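Local coordinates for conserved uncharacterized protein (predicted phosphoesterase COG0622) (Streptococcus pneumoniae, PDB 3CK2), which is of uncharacterised function but is a predicted phosphoesterase of the calcineurin-like superfamily, holding two manganese ions in its probable active site, at residues 19-24 and 160-165; 24-29 and 52-57; 67-72 and 85-90. All blocks are in the same frame, centred on the assembly; numbering follows the deposited sequence.

Contact 1 (19-24 and 160-165); sequences SLIVEE and LTRDHE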
loop_
_atom_site.group_PDB
_atom_site.type_symbol
_atom_site.label_atom_id
_atom_site.label_comp_id
_atom_site.label_asym_id
_atom_site.label_seq_id
_atom_site.Cartn_x
_atom_site.Cartn_y
_atom_site.Cartn_z
ATOM N N SER A 19 -8.324 -5.475 13.887
ATOM C CA SER A 19 -8.649 -4.080 13.940
ATOM C C SER A 19 -7.702 -3.291 14.853
ATOM O O SER A 19 -7.495 -2.112 14.625
ATOM C CB SER A 19 -10.117 -3.898 14.376
ATOM O OG SER A 19 -10.358 -4.562 15.584
ATOM N N LEU A 20 -7.107 -3.941 15.858
ATOM C CA LEU A 20 -6.181 -3.235 16.756
ATOM C C LEU A 20 -4.972 -2.784 15.967
ATOM O O LEU A 20 -4.462 -1.685 16.202
ATOM C CB LEU A 20 -5.733 -4.085 17.946
ATOM C CG LEU A 20 -6.591 -4.247 19.214
ATOM C CD1 LEU A 20 -5.808 -5.102 20.241
ATOM C CD2 LEU A 20 -7.058 -2.933 19.894
ATOM N N ILE A 21 -4.514 -3.601 15.013
ATOM C CA ILE A 21 -3.320 -3.186 14.236
ATOM C C ILE A 21 -3.591 -2.002 13.300
ATOM O O ILE A 21 -2.742 -1.130 13.094
ATOM C CB ILE A 21 -2.568 -4.370 13.509
ATOM C CG1 ILE A 21 -1.118 -3.938 13.220
ATOM C CG2 ILE A 21 -3.259 -4.853 12.245
ATOM C CD1 ILE A 21 -0.247 -3.672 14.471
ATOM N N VAL A 22 -4.782 -1.984 12.739
ATOM C CA VAL A 22 -5.225 -0.893 11.876
ATOM C C VAL A 22 -5.341 0.426 12.665
ATOM O O VAL A 22 -4.888 1.476 12.198
ATOM C CB VAL A 22 -6.554 -1.295 11.191
ATOM C CG1 VAL A 22 -7.222 -0.084 10.514
ATOM C CG2 VAL A 22 -6.270 -2.419 10.218
ATOM N N GLU A 23 -5.955 0.348 13.848
ATOM C CA GLU A 23 -6.081 1.496 14.787
ATOM C C GLU A 23 -4.703 2.022 15.230
ATOM O O GLU A 23 -4.476 3.214 15.285
ATOM C CB GLU A 23 -6.891 1.090 16.033
ATOM C CG GLU A 23 -7.145 2.228 17.034
ATOM C CD GLU A 23 -7.936 1.808 18.284
ATOM O OE1 GLU A 23 -7.981 0.598 18.603
ATOM O OE2 GLU A 23 -8.473 2.703 18.986
ATOM N N GLU A 24 -3.808 1.100 15.560
ATOM C CA GLU A 24 -2.467 1.435 16.010
ATOM C C GLU A 24 -1.681 2.185 14.940
ATOM O O GLU A 24 -1.029 3.181 15.240
ATOM C CB GLU A 24 -1.710 0.184 16.414
ATOM C CG GLU A 24 -0.364 0.543 16.961
ATOM C CD GLU A 24 0.377 -0.616 17.610
ATOM O OE1 GLU A 24 -0.203 -1.744 17.699
ATOM O OE2 GLU A 24 1.541 -0.356 18.021
ATOM N N LEU A 160 8.347 -2.328 7.416
ATOM C CA LEU A 160 8.300 -2.091 8.861
ATOM C C LEU A 160 7.538 -3.209 9.517
ATOM O O LEU A 160 6.606 -3.770 8.946
ATOM C CB LEU A 160 7.629 -0.754 9.183
ATOM C CG LEU A 160 8.438 0.565 9.185
ATOM C CD1 LEU A 160 9.368 0.710 8.039
ATOM C CD2 LEU A 160 7.445 1.715 9.210
ATOM N N THR A 161 7.963 -3.546 10.723
ATOM C CA THR A 161 7.336 -4.599 11.468
ATOM C C THR A 161 6.157 -4.009 12.221
ATOM O O THR A 161 5.912 -2.791 12.192
ATOM C CB THR A 161 8.307 -5.286 12.447
ATOM O OG1 THR A 161 8.616 -4.405 13.521
ATOM C CG2 THR A 161 9.585 -5.790 11.738
ATOM N N ARG A 162 5.417 -4.892 12.892
ATOM C CA ARG A 162 4.298 -4.485 13.746
ATOM C C ARG A 162 4.725 -3.705 14.982
ATOM O O ARG A 162 3.858 -3.145 15.698
ATOM C CB ARG A 162 3.462 -5.724 14.126
ATOM C CG ARG A 162 2.592 -6.164 12.943
ATOM C CD ARG A 162 1.864 -7.492 13.172
ATOM N NE ARG A 162 0.912 -7.419 14.268
ATOM C CZ ARG A 162 -0.398 -7.523 14.163
ATOM N NH1 ARG A 162 -0.955 -7.778 13.012
ATOM N NH2 ARG A 162 -1.155 -7.433 15.246
ATOM N N ASP A 163 6.038 -3.658 15.233
ATOM C CA ASP A 163 6.607 -2.767 16.237
ATOM C C ASP A 163 7.206 -1.510 15.623
ATOM O O ASP A 163 7.807 -0.709 16.327
ATOM C CB ASP A 163 7.664 -3.515 17.091
ATOM C CG ASP A 163 7.045 -4.571 17.996
ATOM O OD1 ASP A 163 5.784 -4.639 18.126
ATOM O OD2 ASP A 163 7.821 -5.335 18.576
ATOM N N HIS A 164 7.026 -1.349 14.307
ATOM C CA HIS A 164 7.318 -0.106 13.590
ATOM C C HIS A 164 8.818 0.100 13.424
ATOM O O HIS A 164 9.322 1.232 13.421
ATOM C CB HIS A 164 6.664 1.091 14.297
ATOM C CG HIS A 164 5.262 0.831 14.752
ATOM N ND1 HIS A 164 4.232 0.599 13.873
ATOM C CD2 HIS A 164 4.728 0.721 15.999
ATOM C CE1 HIS A 164 3.122 0.374 14.555
ATOM N NE2 HIS A 164 3.397 0.442 15.847
ATOM N N GLU A 165 9.532 -1.014 13.269
ATOM C CA GLU A 165 10.986 -0.992 13.078
ATOM C C GLU A 165 11.238 -1.424 11.661
ATOM O O GLU A 165 10.514 -2.277 11.160
ATOM C CB GLU A 165 11.674 -2.000 13.984
ATOM C CG GLU A 165 11.277 -1.951 15.430
ATOM C CD GLU A 165 12.050 -0.966 16.249
ATOM O OE1 GLU A 165 13.141 -0.504 15.821
ATOM O OE2 GLU A 165 11.576 -0.687 17.375
#
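His-164 NE2 hands its hydrogen to Glu-24 OE2 at 3.0 Å, and the bond is nearly straight, with an angle of 168° at the hydrogen. The oxygen sits at the rim of the imidazole, close to the ring plane. Seen from the carboxylate the approach is different: the donor comes in from above, 55° out of the plane. Glu-24 gets there by running its extended chain off helix 19-29 with CG anti to the backbone N (chi1 -176°), while the imidazole reaches across from the last residue of the type I turn that begins at Thr-161. The other ring nitrogen, ND1, is bonded to Tyr-145 OH, so both ring nitrogens are engaged and the rotation of the ring is fixed.

Deeper in, the contact changes character. Buried Ile-21 covers one face of the Arg-162 guanidinium: CG1 stands over the centre, 3.8 Å from CZ, and CD1 reaches to 3.9 Å from NE. Its polar edge is used elsewhere, NH2 in a salt bridge with Asp-18 and NH1 in a hydrogen bond to Ile-133 O. Helix 19-29 is thus joined to the loop after strand 154-160 by one hydrogen bond at the surface and one aliphatic lid below it. The carboxylate beside NE2 would tend to favour a protonated imidazole, while Arg-162 can turn a face to Ile-21 with NH1 and NH2 already engaged.

Contact 2 (24-29 and 52-57); sequences EVRDRY and EGIRVV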
loop_
_atom_site.group_PDB
_atom_site.type_symbol
_atom_site.label_atom_id
_atom_site.label_comp_id
_atom_site.label_asym_id
_atom_site.label_seq_id
_atom_site.Cartn_x
_atom_site.Cartn_y
_atom_site.Cartn_z
ATOM N N GLU A 24 -3.808 1.100 15.560
ATOM C CA GLU A 24 -2.467 1.435 16.010
ATOM C C GLU A 24 -1.681 2.185 14.940
ATOM O O GLU A 24 -1.029 3.181 15.240
ATOM C CB GLU A 24 -1.710 0.184 16.414
ATOM C CG GLU A 24 -0.364 0.543 16.961
ATOM C CD GLU A 24 0.377 -0.616 17.610
ATOM O OE1 GLU A 24 -0.203 -1.744 17.699
ATOM O OE2 GLU A 24 1.541 -0.356 18.021
ATOM N N VAL A 25 -1.762 1.713 13.706
ATOM C CA VAL A 25 -1.084 2.346 12.569
ATOM C C VAL A 25 -1.733 3.699 12.175
ATOM O O VAL A 25 -1.019 4.680 11.876
ATOM C CB VAL A 25 -1.001 1.344 11.337
ATOM C CG1 VAL A 25 -0.686 2.062 10.015
ATOM C CG2 VAL A 25 -0.016 0.220 11.646
ATOM N N ARG A 26 -3.070 3.749 12.191
ATOM C CA ARG A 26 -3.791 5.007 12.021
ATOM C C ARG A 26 -3.281 6.047 13.028
ATOM O O ARG A 26 -2.799 7.132 12.639
ATOM C CB ARG A 26 -5.323 4.859 12.181
ATOM C CG ARG A 26 -6.037 6.238 11.923
ATOM C CD ARG A 26 -7.338 6.547 12.680
ATOM N NE ARG A 26 -7.301 6.217 14.102
ATOM C CZ ARG A 26 -8.384 5.921 14.820
ATOM N NH1 ARG A 26 -9.562 5.940 14.241
ATOM N NH2 ARG A 26 -8.310 5.609 16.119
ATOM N N ASP A 27 -3.428 5.698 14.305
ATOM C CA ASP A 27 -3.073 6.543 15.417
ATOM C C ASP A 27 -1.620 7.020 15.370
ATOM O O ASP A 27 -1.313 8.153 15.719
ATOM C CB ASP A 27 -3.302 5.785 16.745
ATOM C CG ASP A 27 -4.777 5.702 17.146
ATOM O OD1 ASP A 27 -5.633 6.273 16.435
ATOM O OD2 ASP A 27 -5.071 5.077 18.189
ATOM N N ARG A 28 -0.727 6.142 14.972
ATOM C CA ARG A 28 0.690 6.481 14.955
ATOM C C ARG A 28 1.012 7.527 13.892
ATOM O O ARG A 28 1.841 8.430 14.100
ATOM C CB ARG A 28 1.496 5.215 14.685
ATOM C CG ARG A 28 2.974 5.397 14.827
ATOM C CD ARG A 28 3.681 4.099 14.584
ATOM N NE ARG A 28 5.119 4.311 14.615
ATOM C CZ ARG A 28 5.834 4.417 15.735
ATOM N NH1 ARG A 28 5.261 4.285 16.938
ATOM N NH2 ARG A 28 7.137 4.636 15.647
ATOM N N TYR A 29 0.328 7.421 12.761
ATOM C CA TYR A 29 0.753 8.110 11.560
ATOM C C TYR A 29 -0.208 9.188 11.036
ATOM O O TYR A 29 0.243 10.139 10.363
ATOM C CB TYR A 29 1.023 7.079 10.463
ATOM C CG TYR A 29 2.218 6.188 10.719
ATOM C CD1 TYR A 29 3.530 6.693 10.666
ATOM C CD2 TYR A 29 2.039 4.813 10.956
ATOM C CE1 TYR A 29 4.634 5.828 10.882
ATOM C CE2 TYR A 29 3.106 3.948 11.141
ATOM C CZ TYR A 29 4.410 4.445 11.109
ATOM O OH TYR A 29 5.446 3.570 11.337
ATOM N N GLU A 52 -10.742 6.719 9.371
ATOM C CA GLU A 52 -10.556 8.174 9.323
ATOM C C GLU A 52 -9.071 8.458 9.173
ATOM O O GLU A 52 -8.267 8.014 9.996
ATOM C CB GLU A 52 -11.065 8.876 10.599
ATOM C CG GLU A 52 -12.549 8.744 10.894
ATOM C CD GLU A 52 -12.863 8.992 12.364
ATOM O OE1 GLU A 52 -12.014 8.693 13.231
ATOM O OE2 GLU A 52 -13.967 9.474 12.653
ATOM N N GLY A 53 -8.729 9.184 8.111
ATOM C CA GLY A 53 -7.349 9.495 7.742
ATOM C C GLY A 53 -6.689 8.500 6.775
ATOM O O GLY A 53 -5.572 8.762 6.288
ATOM N N ILE A 54 -7.379 7.386 6.470
ATOM C CA ILE A 54 -6.804 6.293 5.684
ATOM C C ILE A 54 -7.493 6.142 4.329
ATOM O O ILE A 54 -8.710 6.213 4.266
ATOM C CB ILE A 54 -6.890 4.922 6.441
ATOM C CG1 ILE A 54 -6.155 4.994 7.788
ATOM C CG2 ILE A 54 -6.332 3.788 5.561
ATOM C CD1 ILE A 54 -6.305 3.733 8.607
ATOM N N ARG A 55 -6.712 5.916 3.263
ATOM C CA ARG A 55 -7.277 5.593 1.950
ATOM C C ARG A 55 -7.349 4.095 1.766
ATOM O O ARG A 55 -6.315 3.441 1.705
ATOM C CB ARG A 55 -6.449 6.200 0.812
ATOM C CG ARG A 55 -6.260 7.693 0.896
ATOM C CD ARG A 55 -7.517 8.403 0.467
ATOM N NE ARG A 55 -7.582 8.619 -0.977
ATOM C CZ ARG A 55 -8.651 9.080 -1.621
ATOM N NH1 ARG A 55 -9.774 9.348 -0.973
ATOM N NH2 ARG A 55 -8.594 9.257 -2.932
ATOM N N VAL A 56 -8.561 3.552 1.651
ATOM C CA VAL A 56 -8.768 2.069 1.664
ATOM C C VAL A 56 -9.566 1.579 0.454
ATOM O O VAL A 56 -10.526 2.204 0.008
ATOM C CB VAL A 56 -9.406 1.581 3.042
ATOM C CG1 VAL A 56 -10.721 2.300 3.345
ATOM C CG2 VAL A 56 -9.549 0.037 3.123
ATOM N N VAL A 57 -9.127 0.460 -0.095
ATOM C CA VAL A 57 -9.804 -0.165 -1.271
ATOM C C VAL A 57 -10.358 -1.560 -0.893
ATOM O O VAL A 57 -10.042 -2.112 0.174
ATOM C CB VAL A 57 -8.881 -0.216 -2.529
ATOM C CG1 VAL A 57 -8.696 1.198 -3.062
ATOM C CG2 VAL A 57 -7.543 -0.918 -2.189
#
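The guanidinium of Arg-26 has the Asp-27 carboxylate at its edge, in plane, and Glu-52 OE1 obliquely to it, on the far end of the group. This salt-bridge network lies where helix 19-29 of the calcineurin-like fold meets the loop leading into strand 54-56, an outermost strand of the six-stranded sheet. Asp-27 takes the firmer hold. Its OD1 accepts from both NE, at 2.9 Å, and NH2, at 2.8 Å, a side-on grip by two nitrogens on one oxygen that fixes the rotation of the guanidinium. The tie to Glu-52 is long, 3.8 Å from NH1 to OE1, and the oxygen lies well out of the guanidinium plane, so charge alone acts there and no N-H is aimed at it. The two chains run side by side in the same direction, their end planes 34° apart.

Nearer the backbone the fit is closer. Bends at chi2 and chi3 swing the arginine chain past the Glu-52 carbonyl, whose O is 3.2 Å from Arg-26 CD and 3.4 Å from CG. Gly-53, with its positive phi, follows directly and turns the chain into the strand. Ile-54 then points at the helix, while packing on Val-36 of the adjacent strand 35-38 and Met-12 of strand 7-12 beyond it. It crosses the arginine chain at about a right angle, with its terminal CD1 3.9 Å from Arg-26 CB.

Contact 3 (67-72 and 85-90); sequences YPERLV and GHLFDI
Glu-69 and Leu-87 make the tight part of this contact, and a single methyl does nearly all the touching. Leu-87 CD1 is pressed against the end of the glutamate, 3.3 Å from CD, 3.4 Å from CG and 3.4 Å from OE1. The two side chains cross at about a right angle, and the glutamate chain, extended beyond CG, gives the methyl a length of aliphatic carbon and carboxylate to rest on. This is closer than normal contact, and with both side chains exposed the exact distance should not be pressed.

Beside it, Arg-70 reaches over to Phe-88 with its chain stretched out from CG to NE. The ring carbon CZ of Phe-88 lies over one face of the guanidinium, off toward the rim and 3.6 Å from Arg-70 NH2. The planes are 41° apart, so the tip of the ring meets the flat cation at a slant and no parallel stack results. Trp-100 of helix 95-103 partners both: it makes a cation-pi contact with Arg-70 and meets the Phe-88 ring at a small angle; the phenylalanine itself is buried.

The looser side is wet. A water at the guanidinium edge accepts from Arg-70 NH2 at 2.9 Å and gives a weak bond of 3.5 Å to Leu-87 O, a slack bridge from the Arg-70 side chain to the backbone of Leu-87. It also sits above one face of the Phe-88 ring, toward its rim.

The 85-90 loop leaves strand 78-83 straight after His-84, the manganese-binding histidine that lies between Asn-60 and the Gly-His-x-His signature (His-113 and His-115) of the calcineurin-like phosphoesterases. The contact therefore joins the start of edge strand 70-75 to the metal-site loop of this fold.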
loop_
_atom_site.group_PDB
_atom_site.type_symbol
_atom_site.label_atom_id
_atom_site.label_comp_id
_atom_site.label_asym_id
_atom_site.label_seq_id
_atom_site.Cartn_x
_atom_site.Cartn_y
_atom_site.Cartn_z
ATOM N N TYR A 67 -16.618 -0.180 -0.139
ATOM C CA TYR A 67 -15.224 0.048 -0.445
ATOM C C TYR A 67 -15.099 0.230 -1.947
ATOM O O TYR A 67 -15.714 -0.528 -2.707
ATOM C CB TYR A 67 -14.326 -1.113 0.004
ATOM C CG TYR A 67 -14.126 -1.264 1.492
ATOM C CD1 TYR A 67 -13.429 -0.317 2.225
ATOM C CD2 TYR A 67 -14.572 -2.423 2.157
ATOM C CE1 TYR A 67 -13.218 -0.482 3.609
ATOM C CE2 TYR A 67 -14.364 -2.612 3.515
ATOM C CZ TYR A 67 -13.683 -1.637 4.247
ATOM O OH TYR A 67 -13.472 -1.845 5.582
ATOM N N PRO A 68 -14.269 1.204 -2.389
ATOM C CA PRO A 68 -14.023 1.287 -3.830
ATOM C C PRO A 68 -13.049 0.193 -4.302
ATOM O O PRO A 68 -12.138 -0.204 -3.573
ATOM C CB PRO A 68 -13.406 2.690 -3.998
ATOM C CG PRO A 68 -12.641 2.877 -2.738
ATOM C CD PRO A 68 -13.507 2.225 -1.649
ATOM N N GLU A 69 -13.251 -0.277 -5.524
ATOM C CA GLU A 69 -12.302 -1.177 -6.179
ATOM C C GLU A 69 -10.941 -0.551 -6.486
ATOM O O GLU A 69 -9.917 -1.203 -6.357
ATOM C CB GLU A 69 -12.880 -1.688 -7.473
ATOM C CG GLU A 69 -13.966 -2.715 -7.224
ATOM C CD GLU A 69 -14.662 -3.181 -8.500
ATOM O OE1 GLU A 69 -14.260 -2.798 -9.635
ATOM O OE2 GLU A 69 -15.608 -3.954 -8.342
ATOM N N ARG A 70 -10.961 0.702 -6.915
ATOM C CA ARG A 70 -9.764 1.465 -7.225
ATOM C C ARG A 70 -9.887 2.803 -6.569
ATOM O O ARG A 70 -10.978 3.331 -6.396
ATOM C CB ARG A 70 -9.633 1.709 -8.732
ATOM C CG ARG A 70 -9.799 0.491 -9.625
ATOM C CD ARG A 70 -9.840 0.897 -11.100
ATOM N NE ARG A 70 -10.038 -0.276 -11.949
ATOM C CZ ARG A 70 -9.935 -0.303 -13.292
ATOM N NH1 ARG A 70 -9.612 0.778 -14.005
ATOM N NH2 ARG A 70 -10.146 -1.443 -13.944
ATOM N N LEU A 71 -8.750 3.383 -6.247
ATOM C CA LEU A 71 -8.715 4.737 -5.673
ATOM C C LEU A 71 -7.501 5.452 -6.238
ATOM O O LEU A 71 -6.386 4.892 -6.268
ATOM C CB LEU A 71 -8.669 4.657 -4.145
ATOM C CG LEU A 71 -9.257 5.725 -3.245
ATOM C CD1 LEU A 71 -10.680 6.131 -3.646
ATOM C CD2 LEU A 71 -9.173 5.205 -1.759
ATOM N N VAL A 72 -7.744 6.674 -6.718
ATOM C CA VAL A 72 -6.694 7.591 -7.162
ATOM C C VAL A 72 -6.513 8.681 -6.111
ATOM O O VAL A 72 -7.463 9.347 -5.729
ATOM C CB VAL A 72 -7.050 8.236 -8.564
ATOM C CG1 VAL A 72 -5.982 9.232 -8.991
ATOM C CG2 VAL A 72 -7.224 7.142 -9.620
ATOM N N GLY A 85 -5.948 -6.039 -6.196
ATOM C CA GLY A 85 -5.161 -6.783 -7.214
ATOM C C GLY A 85 -5.902 -7.942 -7.850
ATOM O O GLY A 85 -5.616 -8.303 -8.964
ATOM N N HIS A 86 -6.884 -8.485 -7.141
ATOM C CA HIS A 86 -7.663 -9.624 -7.606
ATOM C C HIS A 86 -8.446 -9.364 -8.887
ATOM O O HIS A 86 -8.656 -10.292 -9.705
ATOM C CB HIS A 86 -8.612 -10.128 -6.486
ATOM C CG HIS A 86 -9.668 -9.152 -6.071
ATOM N ND1 HIS A 86 -9.367 -7.954 -5.469
ATOM C CD2 HIS A 86 -11.023 -9.229 -6.091
ATOM C CE1 HIS A 86 -10.488 -7.310 -5.185
ATOM N NE2 HIS A 86 -11.509 -8.069 -5.534
ATOM N N LEU A 87 -8.866 -8.115 -9.066
ATOM C CA LEU A 87 -9.619 -7.746 -10.229
ATOM C C LEU A 87 -8.701 -7.545 -11.419
ATOM O O LEU A 87 -9.211 -7.359 -12.517
ATOM C CB LEU A 87 -10.470 -6.474 -9.991
ATOM C CG LEU A 87 -11.490 -6.561 -8.852
ATOM C CD1 LEU A 87 -12.066 -5.180 -8.535
ATOM C CD2 LEU A 87 -12.586 -7.591 -9.184
ATOM N N PHE A 88 -7.373 -7.583 -11.205
ATOM C CA PHE A 88 -6.377 -7.487 -12.291
ATOM C C PHE A 88 -5.676 -8.842 -12.550
ATOM O O PHE A 88 -4.767 -8.938 -13.353
ATOM C CB PHE A 88 -5.352 -6.369 -11.990
ATOM C CG PHE A 88 -5.942 -4.985 -12.083
ATOM C CD1 PHE A 88 -5.894 -4.274 -13.270
ATOM C CD2 PHE A 88 -6.625 -4.423 -11.003
ATOM C CE1 PHE A 88 -6.469 -3.004 -13.370
ATOM C CE2 PHE A 88 -7.204 -3.172 -11.111
ATOM C CZ PHE A 88 -7.120 -2.462 -12.300
ATOM N N ASP A 89 -6.127 -9.882 -11.853
ATOM C CA ASP A 89 -5.575 -11.224 -12.004
ATOM C C ASP A 89 -4.067 -11.212 -11.823
ATOM O O ASP A 89 -3.335 -11.811 -12.617
ATOM C CB ASP A 89 -5.931 -11.827 -13.373
ATOM C CG ASP A 89 -7.436 -11.936 -13.609
ATOM O OD1 ASP A 89 -8.153 -12.406 -12.708
ATOM O OD2 ASP A 89 -7.896 -11.564 -14.716
ATOM N N ILE A 90 -3.617 -10.540 -10.772
ATOM C CA ILE A 90 -2.174 -10.387 -10.532
ATOM C C ILE A 90 -1.464 -11.707 -10.176
ATOM O O ILE A 90 -0.260 -11.790 -10.312
ATOM C CB ILE A 90 -1.807 -9.243 -9.532
ATOM C CG1 ILE A 90 -2.383 -9.473 -8.124
ATOM C CG2 ILE A 90 -2.255 -7.930 -10.093
ATOM C CD1 ILE A 90 -1.913 -8.434 -7.140
HETATM O O HOH W 1 -10.499 -4.247 -13.346
#

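How the contacts relate
Contacts 1 and 2 use successive turns of helix 19-29 and share Glu-24; their centres are 10 Å apart, and His-164 of contact 1 packs against Arg-28 and Tyr-29 of contact 2. Contact 3 lies on the opposite side of the chain's centre from contact 1, 23 Å away between centres. Contact 2 leads toward it: Arg-55, next to Ile-54, makes a weak hydrogen bond from NH2 to Val-72 O at 3.0 Å, joining the edge strands of the two sheets. A manganese ion lies about 13 Å from the Ile-21 side chain, and one lies about 10 Å from that of Leu-87. The bound tartrate is about 12 Å from the His-164 side chain.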